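Local coordinates for phosphoribosylaminoimidazole carboxylase, ATPase subunit (Thermus thermophilus, PDB 3AW8), which probably catalyses the ATP-dependent carboxylation of 5-aminoimidazole ribonucleotide with bicarbonate, giving N5-carboxyaminoimidazole ribonucleotide in purine biosynthesis, at residues I2-G7 with L23-L28; L107-P112 with A230-E235; K128-P133 with L169-F174; E319-H324 with I339-D344. All coordinates share one frame; numbering follows the deposited sequence.

Interaction 1: residues I2-G7 with L23-L28; sequences IGILGG and LSFRFL
Ile-2 and Ile-4 lie beside Phe-25 and Phe-27 on one face of a parallel strand pair, 2-5 with 25-28, whose axes come within 4.7 Å. Ile-4 shows the packing atom by atom. Its CB rests 3.7 Å from Phe-27 CD2, and its CG2 branch meets the same ring carbon at a slightly longer reach. With chi1 at -67°, CG1 lies opposite the carbonyl carbon, and the extended chain carries CD1 between the two rings, 3.5 Å from Phe-27 CE2 and 3.9 Å from Phe-25 CD1. The side chains of Ile-4 and Phe-27 run alongside each other and point the same way. Farther toward the start of the strands, Ile-2 CD1 reaches Leu-23 CD1 at 3.8 Å, and Leu-283 of helix 278-287 packs against both residues. On the other face Leu-5 and Leu-28 meet loosely and receive helix 50-57. Arg-26 sends its guanidinium away, to the Phe-56 carbonyl and to Glu-58. The backbones are joined by a ladder: Ile-4 N donates to Arg-26 O at 2.9 Å, with an angle of 166° at the hydrogen, and Gly-6 N closes it on Leu-28 O. Strand 2-5, helix 9-18 and strand 25-29 form a beta-alpha-beta unit, and Gly-6 is the first glycine of what looks like a Rossmann-type GxGxxG pattern, consistent with the pre-ATP-grasp domain of both strands.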
loop_
_atom_site.group_PDB
_atom_site.type_symbol
_atom_site.label_atom_id
_atom_site.label_comp_id
_atom_site.label_asym_id
_atom_site.label_seq_id
_atom_site.Cartn_x
_atom_site.Cartn_y
_atom_site.Cartn_z
ATOM N N ILE A 2 5.808 7.950 -15.363
ATOM C CA ILE A 2 4.565 7.528 -15.974
ATOM C C ILE A 2 3.558 8.666 -15.966
ATOM O O ILE A 2 3.421 9.383 -14.974
ATOM C CB ILE A 2 3.972 6.310 -15.245
ATOM C CG1 ILE A 2 4.917 5.111 -15.410
ATOM C CG2 ILE A 2 2.578 6.006 -15.791
ATOM C CD1 ILE A 2 4.490 3.877 -14.655
ATOM N N GLY A 3 2.876 8.835 -17.094
ATOM C CA GLY A 3 1.875 9.874 -17.225
ATOM C C GLY A 3 0.512 9.216 -17.261
ATOM O O GLY A 3 0.329 8.183 -17.912
ATOM N N ILE A 4 -0.449 9.804 -16.562
ATOM C CA ILE A 4 -1.788 9.238 -16.520
ATOM C C ILE A 4 -2.871 10.230 -16.915
ATOM O O ILE A 4 -2.987 11.313 -16.323
ATOM C CB ILE A 4 -2.126 8.692 -15.097
ATOM C CG1 ILE A 4 -1.236 7.489 -14.765
ATOM C CG2 ILE A 4 -3.590 8.291 -15.027
ATOM C CD1 ILE A 4 -1.317 7.051 -13.336
ATOM N N LEU A 5 -3.654 9.862 -17.923
ATOM C CA LEU A 5 -4.762 10.694 -18.349
ATOM C C LEU A 5 -5.877 10.440 -17.323
ATOM O O LEU A 5 -6.381 9.317 -17.188
ATOM C CB LEU A 5 -5.208 10.298 -19.762
ATOM C CG LEU A 5 -4.721 11.113 -20.979
ATOM C CD1 LEU A 5 -3.510 11.953 -20.648
ATOM C CD2 LEU A 5 -4.408 10.159 -22.114
ATOM N N GLY A 6 -6.222 11.488 -16.577
ATOM C CA GLY A 6 -7.253 11.383 -15.562
ATOM C C GLY A 6 -6.675 11.471 -14.157
ATOM O O GLY A 6 -5.790 10.687 -13.795
ATOM N N GLY A 7 -7.169 12.420 -13.364
ATOM C CA GLY A 7 -6.676 12.582 -12.010
ATOM C C GLY A 7 -7.615 12.062 -10.932
ATOM O O GLY A 7 -7.558 12.518 -9.783
ATOM N N LEU A 23 8.714 4.503 -8.889
ATOM C CA LEU A 23 8.244 5.210 -10.074
ATOM C C LEU A 23 7.818 6.657 -9.777
ATOM O O LEU A 23 7.763 7.087 -8.622
ATOM C CB LEU A 23 7.069 4.458 -10.695
ATOM C CG LEU A 23 7.261 2.972 -11.032
ATOM C CD1 LEU A 23 5.937 2.369 -11.479
ATOM C CD2 LEU A 23 8.317 2.816 -12.126
ATOM N N SER A 24 7.522 7.399 -10.839
ATOM C CA SER A 24 7.088 8.792 -10.740
ATOM C C SER A 24 5.828 8.956 -11.561
ATOM O O SER A 24 5.596 8.212 -12.516
ATOM C CB SER A 24 8.159 9.730 -11.274
ATOM O OG SER A 24 9.321 9.598 -10.496
ATOM N N PHE A 25 5.020 9.943 -11.213
ATOM C CA PHE A 25 3.766 10.130 -11.919
ATOM C C PHE A 25 3.444 11.572 -12.202
ATOM O O PHE A 25 3.924 12.467 -11.512
ATOM C CB PHE A 25 2.623 9.514 -11.092
ATOM C CG PHE A 25 2.781 8.047 -10.862
ATOM C CD1 PHE A 25 2.238 7.131 -11.750
ATOM C CD2 PHE A 25 3.542 7.581 -9.796
ATOM C CE1 PHE A 25 2.452 5.759 -11.586
ATOM C CE2 PHE A 25 3.767 6.216 -9.619
ATOM C CZ PHE A 25 3.221 5.300 -10.517
ATOM N N ARG A 26 2.636 11.775 -13.238
ATOM C CA ARG A 26 2.145 13.087 -13.617
ATOM C C ARG A 26 0.730 12.852 -14.120
ATOM O O ARG A 26 0.497 11.987 -14.967
ATOM C CB ARG A 26 2.992 13.707 -14.724
ATOM C CG ARG A 26 2.485 15.084 -15.139
ATOM C CD ARG A 26 3.325 15.667 -16.251
ATOM N NE ARG A 26 4.688 15.953 -15.817
ATOM C CZ ARG A 26 5.725 16.038 -16.644
ATOM N NH1 ARG A 26 5.551 15.855 -17.945
ATOM N NH2 ARG A 26 6.933 16.303 -16.173
ATOM N N PHE A 27 -0.226 13.602 -13.592
ATOM C CA PHE A 27 -1.609 13.431 -14.021
ATOM C C PHE A 27 -2.073 14.628 -14.825
ATOM O O PHE A 27 -1.499 15.713 -14.730
ATOM C CB PHE A 27 -2.547 13.256 -12.810
ATOM C CG PHE A 27 -2.155 12.141 -11.893
ATOM C CD1 PHE A 27 -1.278 12.368 -10.836
ATOM C CD2 PHE A 27 -2.601 10.848 -12.127
ATOM C CE1 PHE A 27 -0.845 11.316 -10.030
ATOM C CE2 PHE A 27 -2.173 9.788 -11.327
ATOM C CZ PHE A 27 -1.291 10.024 -10.275
ATOM N N LEU A 28 -3.113 14.416 -15.623
ATOM C CA LEU A 28 -3.718 15.483 -16.414
ATOM C C LEU A 28 -5.200 15.367 -16.072
ATOM O O LEU A 28 -5.759 14.274 -16.091
ATOM C CB LEU A 28 -3.528 15.267 -17.924
ATOM C CG LEU A 28 -3.648 16.521 -18.812
ATOM C CD1 LEU A 28 -3.892 16.103 -20.258
ATOM C CD2 LEU A 28 -4.785 17.410 -18.358
#

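Interaction 2: residues L107-P112 with A230-E235; sequences LGVPTP and ALRAME
The guanidinium of Arg-232 gathers Leu-107 O, Gly-108 O and Val-109 CG1 around it, all three approaching its plane obliquely. Of these the Leu-107 carbonyl is the partner in a hydrogen bond: NE donates to Leu-107 O at 3.0 Å, but the angle at the hydrogen is just 130°, so the bond is weak. Gly-108 O stays 3.9 Å from NH2, and the methyl CG1 of Val-109 is 4.4 Å from the same nitrogen. Bends at chi2 and chi3 (-148° and -89°) turn the arginine chain outward from helix 220-237, to the Leu-107 carbonyl. Next to this polar group, Leu-107 CD1 sits over the helix backbone, 3.5 Å from Ala-233 CA and 3.9 Å from Ala-233 CB. Gly-108, with positive phi, ends helix 97-107 in a Schellman motif. Phe-104 of that helix touches both Val-109 and Ala-233, while Tyr-229 of helix 220-237 packs on Val-109, so the two aromatics extend the packing around this valine. The contact thus combines one weak bond, from a cationic side chain to a helix-end carbonyl, with apolar packing of Leu-107 on Ala-233; the positive charge probably suits the C-terminal end of helix 97-107, where carbonyls collect.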
loop_
_atom_site.group_PDB
_atom_site.type_symbol
_atom_site.label_atom_id
_atom_site.label_comp_id
_atom_site.label_asym_id
_atom_site.label_seq_id
_atom_site.Cartn_x
_atom_site.Cartn_y
_atom_site.Cartn_z
ATOM N N LEU A 107 -15.655 -12.288 -31.320
ATOM C CA LEU A 107 -14.602 -13.109 -30.731
ATOM C C LEU A 107 -15.155 -14.476 -30.360
ATOM O O LEU A 107 -14.407 -15.398 -30.033
ATOM C CB LEU A 107 -14.034 -12.430 -29.484
ATOM C CG LEU A 107 -13.147 -11.208 -29.714
ATOM C CD1 LEU A 107 -12.801 -10.578 -28.377
ATOM C CD2 LEU A 107 -11.886 -11.630 -30.456
ATOM N N GLY A 108 -16.476 -14.599 -30.415
ATOM C CA GLY A 108 -17.106 -15.862 -30.089
ATOM C C GLY A 108 -17.578 -15.921 -28.653
ATOM O O GLY A 108 -17.754 -17.007 -28.098
ATOM N N VAL A 109 -17.786 -14.758 -28.044
ATOM C CA VAL A 109 -18.248 -14.719 -26.665
ATOM C C VAL A 109 -19.712 -14.277 -26.621
ATOM O O VAL A 109 -20.110 -13.313 -27.280
ATOM C CB VAL A 109 -17.369 -13.764 -25.785
ATOM C CG1 VAL A 109 -15.896 -13.944 -26.124
ATOM C CG2 VAL A 109 -17.784 -12.328 -25.980
ATOM N N PRO A 110 -20.536 -15.002 -25.855
ATOM C CA PRO A 110 -21.964 -14.721 -25.698
ATOM C C PRO A 110 -22.266 -13.293 -25.254
ATOM O O PRO A 110 -21.567 -12.731 -24.416
ATOM C CB PRO A 110 -22.398 -15.745 -24.654
ATOM C CG PRO A 110 -21.496 -16.904 -24.932
ATOM C CD PRO A 110 -20.162 -16.229 -25.131
ATOM N N THR A 111 -23.317 -12.714 -25.824
ATOM C CA THR A 111 -23.739 -11.361 -25.480
ATOM C C THR A 111 -25.254 -11.347 -25.563
ATOM O O THR A 111 -25.837 -12.086 -26.348
ATOM C CB THR A 111 -23.204 -10.304 -26.479
ATOM O OG1 THR A 111 -23.967 -10.363 -27.692
ATOM C CG2 THR A 111 -21.735 -10.555 -26.801
ATOM N N PRO A 112 -25.917 -10.509 -24.756
ATOM C CA PRO A 112 -27.379 -10.463 -24.813
ATOM C C PRO A 112 -27.811 -10.138 -26.238
ATOM O O PRO A 112 -27.034 -9.582 -27.016
ATOM C CB PRO A 112 -27.729 -9.325 -23.855
ATOM C CG PRO A 112 -26.594 -9.325 -22.890
ATOM C CD PRO A 112 -25.400 -9.535 -23.782
ATOM N N ALA A 230 -11.472 -13.607 -21.937
ATOM C CA ALA A 230 -10.556 -12.505 -21.670
ATOM C C ALA A 230 -9.285 -12.576 -22.501
ATOM O O ALA A 230 -8.790 -11.553 -22.977
ATOM C CB ALA A 230 -10.209 -12.471 -20.196
ATOM N N LEU A 231 -8.755 -13.781 -22.672
ATOM C CA LEU A 231 -7.533 -13.968 -23.444
ATOM C C LEU A 231 -7.787 -13.565 -24.892
ATOM O O LEU A 231 -6.957 -12.907 -25.536
ATOM C CB LEU A 231 -7.093 -15.431 -23.387
ATOM C CG LEU A 231 -5.600 -15.697 -23.185
ATOM C CD1 LEU A 231 -5.347 -17.186 -23.307
ATOM C CD2 LEU A 231 -4.779 -14.931 -24.203
ATOM N N ARG A 232 -8.945 -13.962 -25.404
ATOM C CA ARG A 232 -9.292 -13.643 -26.774
ATOM C C ARG A 232 -9.348 -12.134 -26.981
ATOM O O ARG A 232 -8.780 -11.609 -27.938
ATOM C CB ARG A 232 -10.628 -14.299 -27.148
ATOM C CG ARG A 232 -10.529 -15.819 -27.290
ATOM C CD ARG A 232 -11.502 -16.364 -28.346
ATOM N NE ARG A 232 -12.818 -16.698 -27.804
ATOM C CZ ARG A 232 -13.065 -17.765 -27.048
ATOM N NH1 ARG A 232 -12.084 -18.610 -26.737
ATOM N NH2 ARG A 232 -14.294 -17.985 -26.599
ATOM N N ALA A 233 -10.014 -11.441 -26.069
ATOM C CA ALA A 233 -10.141 -9.993 -26.160
ATOM C C ALA A 233 -8.789 -9.279 -26.104
ATOM O O ALA A 233 -8.489 -8.436 -26.957
ATOM C CB ALA A 233 -11.050 -9.482 -25.049
ATOM N N MET A 234 -7.973 -9.616 -25.108
ATOM C CA MET A 234 -6.665 -8.978 -24.959
ATOM C C MET A 234 -5.743 -9.159 -26.165
ATOM O O MET A 234 -5.109 -8.202 -26.615
ATOM C CB MET A 234 -5.961 -9.483 -23.695
ATOM C CG MET A 234 -6.640 -9.074 -22.397
ATOM S SD MET A 234 -5.653 -9.490 -20.949
ATOM C CE MET A 234 -6.293 -11.096 -20.518
ATOM N N GLU A 235 -5.665 -10.379 -26.691
ATOM C CA GLU A 235 -4.806 -10.651 -27.840
ATOM C C GLU A 235 -5.349 -10.014 -29.106
ATOM O O GLU A 235 -4.589 -9.568 -29.962
ATOM C CB GLU A 235 -4.640 -12.153 -28.028
ATOM C CG GLU A 235 -4.059 -12.819 -26.801
ATOM C CD GLU A 235 -3.563 -14.217 -27.071
ATOM O OE1 GLU A 235 -4.374 -15.063 -27.511
ATOM O OE2 GLU A 235 -2.359 -14.465 -26.836
#

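Interaction 3: residues K128-P133 with L169-F174; sequences KRVGLP and LILEGF. With AMP (adenosine monophosphate), chain C.
Val-130 CG1 and Leu-171 CD1 form the close-packed part of this contact, 3.5 Å apart, with the two side chains slanting across one another. The same valine branch also lies 3.5 Å from Gly-173 CA, over the backbone beyond Leu-171. CG1 stands opposite the backbone N of Val-130 (chi1 170°), which directs it at the strand, while CG2 keeps 4.0 Å from Leu-171 CD1. The other half is looser and more exposed: Pro-133, which follows a cis peptide bond, offers its carbonyl O to Phe-174 CB at 3.6 Å, a packing contact between a main-chain oxygen and a methylene. From there the phenylalanine ring turns off toward the nucleotide, and AMP C2 lies over one of its faces, 3.8 Å from Phe-174 CE1. Glu-172, whose CB points away from the loop, brings OE1 to 3.6 Å from AMP N6; its carboxylate is paired with Lys-137. The side chain of Glu-172 thus approaches AMP and not the loop, whereas Phe-174 touches Pro-133 through CB and AMP through its ring. In the ATP-grasp domain, strand 169-173 runs between strands 114-117 and 134-138, and the loop, leading from helix 120-127 into strand 134-138, presses Val-130 on Pro-113 and His-115 as well.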
loop_
_atom_site.group_PDB
_atom_site.type_symbol
_atom_site.label_atom_id
_atom_site.label_comp_id
_atom_site.label_asym_id
_atom_site.label_seq_id
_atom_site.Cartn_x
_atom_site.Cartn_y
_atom_site.Cartn_z
ATOM N N LYS A 128 -38.457 -7.215 -32.192
ATOM C CA LYS A 128 -38.962 -8.570 -31.996
ATOM C C LYS A 128 -37.827 -9.584 -32.142
ATOM O O LYS A 128 -37.817 -10.612 -31.461
ATOM C CB LYS A 128 -40.086 -8.895 -32.988
ATOM C CG LYS A 128 -41.085 -9.947 -32.471
ATOM C CD LYS A 128 -40.413 -11.282 -32.149
ATOM C CE LYS A 128 -41.320 -12.213 -31.352
ATOM N NZ LYS A 128 -42.522 -12.641 -32.118
ATOM N N ARG A 129 -36.868 -9.302 -33.023
ATOM C CA ARG A 129 -35.745 -10.219 -33.203
ATOM C C ARG A 129 -34.816 -10.113 -31.998
ATOM O O ARG A 129 -33.670 -10.562 -32.039
ATOM C CB ARG A 129 -34.972 -9.907 -34.490
ATOM C CG ARG A 129 -34.336 -8.539 -34.524
ATOM C CD ARG A 129 -33.500 -8.331 -35.779
ATOM N NE ARG A 129 -32.295 -9.160 -35.784
ATOM C CZ ARG A 129 -31.330 -9.076 -36.696
ATOM N NH1 ARG A 129 -31.422 -8.197 -37.685
ATOM N NH2 ARG A 129 -30.267 -9.867 -36.615
ATOM N N VAL A 130 -35.333 -9.512 -30.928
ATOM C CA VAL A 130 -34.599 -9.334 -29.678
ATOM C C VAL A 130 -35.454 -9.834 -28.518
ATOM O O VAL A 130 -35.093 -10.792 -27.838
ATOM C CB VAL A 130 -34.245 -7.846 -29.432
ATOM C CG1 VAL A 130 -33.697 -7.665 -28.027
ATOM C CG2 VAL A 130 -33.214 -7.384 -30.446
ATOM N N GLY A 131 -36.590 -9.182 -28.296
ATOM C CA GLY A 131 -37.467 -9.600 -27.221
ATOM C C GLY A 131 -38.174 -8.461 -26.517
ATOM O O GLY A 131 -38.263 -7.349 -27.033
ATOM N N LEU A 132 -38.685 -8.751 -25.326
ATOM C CA LEU A 132 -39.389 -7.769 -24.513
ATOM C C LEU A 132 -39.785 -8.398 -23.182
ATOM O O LEU A 132 -40.285 -9.520 -23.144
ATOM C CB LEU A 132 -40.642 -7.267 -25.236
ATOM C CG LEU A 132 -40.610 -5.823 -25.741
ATOM C CD1 LEU A 132 -41.913 -5.496 -26.459
ATOM C CD2 LEU A 132 -40.402 -4.881 -24.569
ATOM N N PRO A 133 -39.552 -7.685 -22.067
ATOM C CA PRO A 133 -38.946 -6.350 -22.014
ATOM C C PRO A 133 -37.519 -6.313 -22.559
ATOM O O PRO A 133 -36.970 -7.334 -22.979
ATOM C CB PRO A 133 -39.007 -6.009 -20.526
ATOM C CG PRO A 133 -40.260 -6.699 -20.085
ATOM C CD PRO A 133 -40.117 -8.048 -20.755
ATOM N N LEU A 169 -28.568 4.818 -30.830
ATOM C CA LEU A 169 -28.957 4.050 -29.659
ATOM C C LEU A 169 -28.844 2.558 -29.942
ATOM O O LEU A 169 -28.716 2.136 -31.094
ATOM C CB LEU A 169 -30.391 4.401 -29.269
ATOM C CG LEU A 169 -30.707 5.897 -29.162
ATOM C CD1 LEU A 169 -32.183 6.081 -28.856
ATOM C CD2 LEU A 169 -29.850 6.542 -28.084
ATOM N N ILE A 170 -28.886 1.758 -28.886
ATOM C CA ILE A 170 -28.785 0.314 -29.030
ATOM C C ILE A 170 -29.896 -0.384 -28.250
ATOM O O ILE A 170 -30.264 0.044 -27.153
ATOM C CB ILE A 170 -27.408 -0.191 -28.542
ATOM C CG1 ILE A 170 -27.313 -1.705 -28.720
ATOM C CG2 ILE A 170 -27.192 0.206 -27.094
ATOM C CD1 ILE A 170 -25.951 -2.266 -28.401
ATOM N N LEU A 171 -30.433 -1.453 -28.828
ATOM C CA LEU A 171 -31.508 -2.205 -28.193
ATOM C C LEU A 171 -30.933 -3.517 -27.673
ATOM O O LEU A 171 -30.399 -4.322 -28.439
ATOM C CB LEU A 171 -32.633 -2.469 -29.209
ATOM C CG LEU A 171 -34.057 -2.843 -28.764
ATOM C CD1 LEU A 171 -34.080 -4.234 -28.150
ATOM C CD2 LEU A 171 -34.576 -1.807 -27.778
ATOM N N GLU A 172 -31.029 -3.710 -26.361
ATOM C CA GLU A 172 -30.523 -4.918 -25.719
ATOM C C GLU A 172 -31.660 -5.693 -25.079
ATOM O O GLU A 172 -32.517 -5.119 -24.406
ATOM C CB GLU A 172 -29.486 -4.577 -24.640
ATOM C CG GLU A 172 -28.067 -4.343 -25.152
ATOM C CD GLU A 172 -27.058 -4.139 -24.024
ATOM O OE1 GLU A 172 -27.002 -4.989 -23.104
ATOM O OE2 GLU A 172 -26.314 -3.133 -24.062
ATOM N N GLY A 173 -31.657 -7.003 -25.289
ATOM C CA GLY A 173 -32.699 -7.826 -24.713
ATOM C C GLY A 173 -32.466 -8.057 -23.235
ATOM O O GLY A 173 -31.477 -8.685 -22.854
ATOM N N PHE A 174 -33.369 -7.540 -22.404
ATOM C CA PHE A 174 -33.273 -7.703 -20.953
ATOM C C PHE A 174 -32.856 -9.133 -20.644
ATOM O O PHE A 174 -33.338 -10.073 -21.271
ATOM C CB PHE A 174 -34.627 -7.427 -20.295
ATOM C CG PHE A 174 -34.618 -7.570 -18.798
ATOM C CD1 PHE A 174 -34.431 -6.457 -17.979
ATOM C CD2 PHE A 174 -34.788 -8.820 -18.203
ATOM C CE1 PHE A 174 -34.412 -6.585 -16.585
ATOM C CE2 PHE A 174 -34.771 -8.961 -16.813
ATOM C CZ PHE A 174 -34.582 -7.839 -16.003
HETATM P P AMP C . -24.453 0.230 -17.354
HETATM O O1P AMP C . -23.122 0.258 -16.692
HETATM O O2P AMP C . -24.534 -1.041 -18.350
HETATM O O3P AMP C . -24.662 1.589 -18.193
HETATM O "O5'" AMP C . -25.626 0.124 -16.233
HETATM C "C5'" AMP C . -25.462 -1.112 -15.512
HETATM C "C4'" AMP C . -26.709 -1.376 -14.645
HETATM O "O4'" AMP C . -27.899 -1.598 -15.472
HETATM C "C3'" AMP C . -26.532 -2.625 -13.762
HETATM O "O3'" AMP C . -27.051 -2.384 -12.447
HETATM C "C2'" AMP C . -27.288 -3.740 -14.498
HETATM O "O2'" AMP C . -27.927 -4.630 -13.572
HETATM C "C1'" AMP C . -28.303 -3.007 -15.404
HETATM N N9 AMP C . -28.324 -3.608 -16.761
HETATM C C8 AMP C . -27.552 -3.238 -17.834
HETATM N N7 AMP C . -27.828 -3.975 -18.871
HETATM C C5 AMP C . -28.789 -4.862 -18.545
HETATM C C6 AMP C . -29.480 -5.894 -19.237
HETATM N N6 AMP C . -29.201 -6.160 -20.567
HETATM N N1 AMP C . -30.415 -6.612 -18.572
HETATM C C2 AMP C . -30.701 -6.371 -17.284
HETATM N N3 AMP C . -30.074 -5.409 -16.599
HETATM C C4 AMP C . -29.124 -4.642 -17.180
#

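Interaction 4: residues E319-H324 with I339-D344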
loop_
_atom_site.group_PDB
_atom_site.type_symbol
_atom_site.label_atom_id
_atom_site.label_comp_id
_atom_site.label_asym_id
_atom_site.label_seq_id
_atom_site.Cartn_x
_atom_site.Cartn_y
_atom_site.Cartn_z
ATOM N N GLU A 319 -12.055 -5.488 12.526
ATOM C CA GLU A 319 -10.765 -5.991 12.085
ATOM C C GLU A 319 -10.904 -6.618 10.721
ATOM O O GLU A 319 -11.967 -7.139 10.367
ATOM C CB GLU A 319 -10.182 -6.998 13.083
ATOM C CG GLU A 319 -11.113 -8.116 13.508
ATOM C CD GLU A 319 -10.416 -9.114 14.420
ATOM O OE1 GLU A 319 -9.784 -8.675 15.408
ATOM O OE2 GLU A 319 -10.498 -10.335 14.152
ATOM N N GLY A 320 -9.819 -6.560 9.955
ATOM C CA GLY A 320 -9.833 -7.099 8.611
ATOM C C GLY A 320 -10.425 -6.052 7.692
ATOM O O GLY A 320 -10.514 -6.243 6.480
ATOM N N ALA A 321 -10.832 -4.934 8.283
ATOM C CA ALA A 321 -11.417 -3.840 7.536
ATOM C C ALA A 321 -10.320 -2.859 7.129
ATOM O O ALA A 321 -9.574 -2.369 7.980
ATOM C CB ALA A 321 -12.473 -3.128 8.391
ATOM N N HIS A 322 -10.209 -2.587 5.831
ATOM C CA HIS A 322 -9.205 -1.644 5.337
ATOM C C HIS A 322 -9.888 -0.455 4.684
ATOM O O HIS A 322 -10.492 -0.573 3.616
ATOM C CB HIS A 322 -8.263 -2.322 4.346
ATOM C CG HIS A 322 -7.484 -3.452 4.939
ATOM N ND1 HIS A 322 -7.947 -4.751 4.954
ATOM C CD2 HIS A 322 -6.276 -3.478 5.552
ATOM C CE1 HIS A 322 -7.056 -5.528 5.544
ATOM N NE2 HIS A 322 -6.033 -4.780 5.917
ATOM N N LEU A 323 -9.803 0.689 5.348
ATOM C CA LEU A 323 -10.430 1.899 4.852
ATOM C C LEU A 323 -9.601 2.584 3.753
ATOM O O LEU A 323 -8.363 2.575 3.784
ATOM C CB LEU A 323 -10.650 2.871 6.014
ATOM C CG LEU A 323 -11.325 4.183 5.621
ATOM C CD1 LEU A 323 -12.702 3.870 5.065
ATOM C CD2 LEU A 323 -11.412 5.130 6.820
ATOM N N HIS A 324 -10.295 3.173 2.784
ATOM C CA HIS A 324 -9.641 3.890 1.692
ATOM C C HIS A 324 -10.470 5.126 1.397
ATOM O O HIS A 324 -11.540 5.029 0.801
ATOM C CB HIS A 324 -9.548 3.013 0.442
ATOM C CG HIS A 324 -8.468 1.979 0.510
ATOM N ND1 HIS A 324 -7.185 2.209 0.055
ATOM C CD2 HIS A 324 -8.465 0.725 1.022
ATOM C CE1 HIS A 324 -6.441 1.143 0.286
ATOM N NE2 HIS A 324 -7.193 0.228 0.874
ATOM N N ILE A 339 -14.149 0.368 1.267
ATOM C CA ILE A 339 -13.666 -0.399 2.402
ATOM C C ILE A 339 -13.489 -1.846 1.991
ATOM O O ILE A 339 -14.426 -2.472 1.513
ATOM C CB ILE A 339 -14.677 -0.389 3.570
ATOM C CG1 ILE A 339 -14.931 1.040 4.045
ATOM C CG2 ILE A 339 -14.157 -1.259 4.709
ATOM C CD1 ILE A 339 -16.056 1.134 5.044
ATOM N N THR A 340 -12.292 -2.384 2.168
ATOM C CA THR A 340 -12.083 -3.778 1.837
ATOM C C THR A 340 -11.928 -4.589 3.106
ATOM O O THR A 340 -11.059 -4.319 3.931
ATOM C CB THR A 340 -10.858 -3.991 0.955
ATOM O OG1 THR A 340 -11.136 -3.492 -0.360
ATOM C CG2 THR A 340 -10.523 -5.485 0.873
ATOM N N LEU A 341 -12.808 -5.574 3.252
ATOM C CA LEU A 341 -12.816 -6.471 4.395
ATOM C C LEU A 341 -12.199 -7.772 3.931
ATOM O O LEU A 341 -12.727 -8.438 3.042
ATOM C CB LEU A 341 -14.254 -6.706 4.859
ATOM C CG LEU A 341 -14.514 -7.629 6.053
ATOM C CD1 LEU A 341 -13.796 -7.121 7.295
ATOM C CD2 LEU A 341 -16.013 -7.696 6.297
ATOM N N ARG A 342 -11.066 -8.125 4.519
ATOM C CA ARG A 342 -10.389 -9.355 4.145
ATOM C C ARG A 342 -10.275 -10.293 5.341
ATOM O O ARG A 342 -9.486 -10.055 6.255
ATOM C CB ARG A 342 -8.994 -9.039 3.607
ATOM C CG ARG A 342 -8.344 -10.182 2.863
ATOM C CD ARG A 342 -6.844 -10.030 2.879
ATOM N NE ARG A 342 -6.333 -10.175 4.235
ATOM C CZ ARG A 342 -6.387 -11.306 4.935
ATOM N NH1 ARG A 342 -6.930 -12.394 4.402
ATOM N NH2 ARG A 342 -5.904 -11.356 6.170
ATOM N N ARG A 343 -11.079 -11.347 5.335
ATOM C CA ARG A 343 -11.056 -12.340 6.404
ATOM C C ARG A 343 -10.582 -13.650 5.781
ATOM O O ARG A 343 -10.397 -13.727 4.564
ATOM C CB ARG A 343 -12.452 -12.518 7.011
ATOM C CG ARG A 343 -13.080 -11.246 7.580
ATOM C CD ARG A 343 -12.097 -10.464 8.433
ATOM N NE ARG A 343 -11.369 -11.337 9.348
ATOM C CZ ARG A 343 -10.257 -10.996 9.995
ATOM N NH1 ARG A 343 -9.725 -9.790 9.840
ATOM N NH2 ARG A 343 -9.665 -11.872 10.795
ATOM N N ASP A 344 -10.379 -14.682 6.594
ATOM C CA ASP A 344 -9.920 -15.957 6.046
ATOM C C ASP A 344 -10.957 -17.072 6.113
ATOM O O ASP A 344 -10.630 -18.242 5.924
ATOM C CB ASP A 344 -8.633 -16.404 6.742
ATOM C CG ASP A 344 -7.505 -15.404 6.572
ATOM O OD1 ASP A 344 -7.563 -14.335 7.220
ATOM O OD2 ASP A 344 -6.570 -15.679 5.786
#
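Gly-320 to Leu-323 pair with Ile-339 to Arg-342 in an antiparallel hairpin, strands 321-325 and 335-343, at one edge of the large antiparallel sheet, where 321-325 is outermost within this chain; the axes of strands 321-324 and 339-343 run at 162°. The backbone ladder supports this reading: His-322 N donates to Thr-340 O at 2.7 Å, Thr-340 N returns the bond to His-322 O at 2.9 Å, and Arg-342 N reaches Gly-320 O at 2.8 Å. Thr-340 O is gripped again by His-322 ND1, a weak bond of 3.3 Å; CG of the histidine lies anti to the carbonyl carbon, beside the backbone N (chi1 -62°), with the ring edge turned to Thr-340 O. NE2 bonds to the Glu-275 carbonyl of the second subunit. On the other face Leu-323 CD1 packs on Ile-339 CG1 at 3.7 Å, and Ala-321 CB lies 4.3 Å from Leu-341 CD1, with helix 312-316 covering Leu-323. Near the open end, Arg-343 curls back so that Gly-320 CA lies at its guanidinium edge, and Glu-319 OE2 lies over one face, 3.8 Å from its NH2, a long salt bridge of charges alone. Arg-342 instead meets Glu-275 of the second subunit. This is a beta hairpin of the C-terminal domain, with Ala-321, Leu-323, Ile-339 and Leu-341 on one face, His-322 and Thr-340 on the other, and dimer contacts polar through His-322 and Arg-342, apolar through Leu-323.

In the fold
Interactions 1 and 4 are both buried strand pairs with regular backbone ladders, parallel in the N-terminal domain and antiparallel in the C-terminal one; their centres lie about 28 Å apart. Interactions 2 and 3 are only partly buried, join loops to a helix and to a strand, and rely on side-chain packing, with a single weak bond in interaction 2. Both belong to the ATP-grasp domain, where interaction 3 is nested in the chain closed by interaction 2, and they touch where Pro-112 packs on Gly-173. Interaction 3 alone reaches the bound AMP, whereas interaction 4 alone among them meets the second subunit.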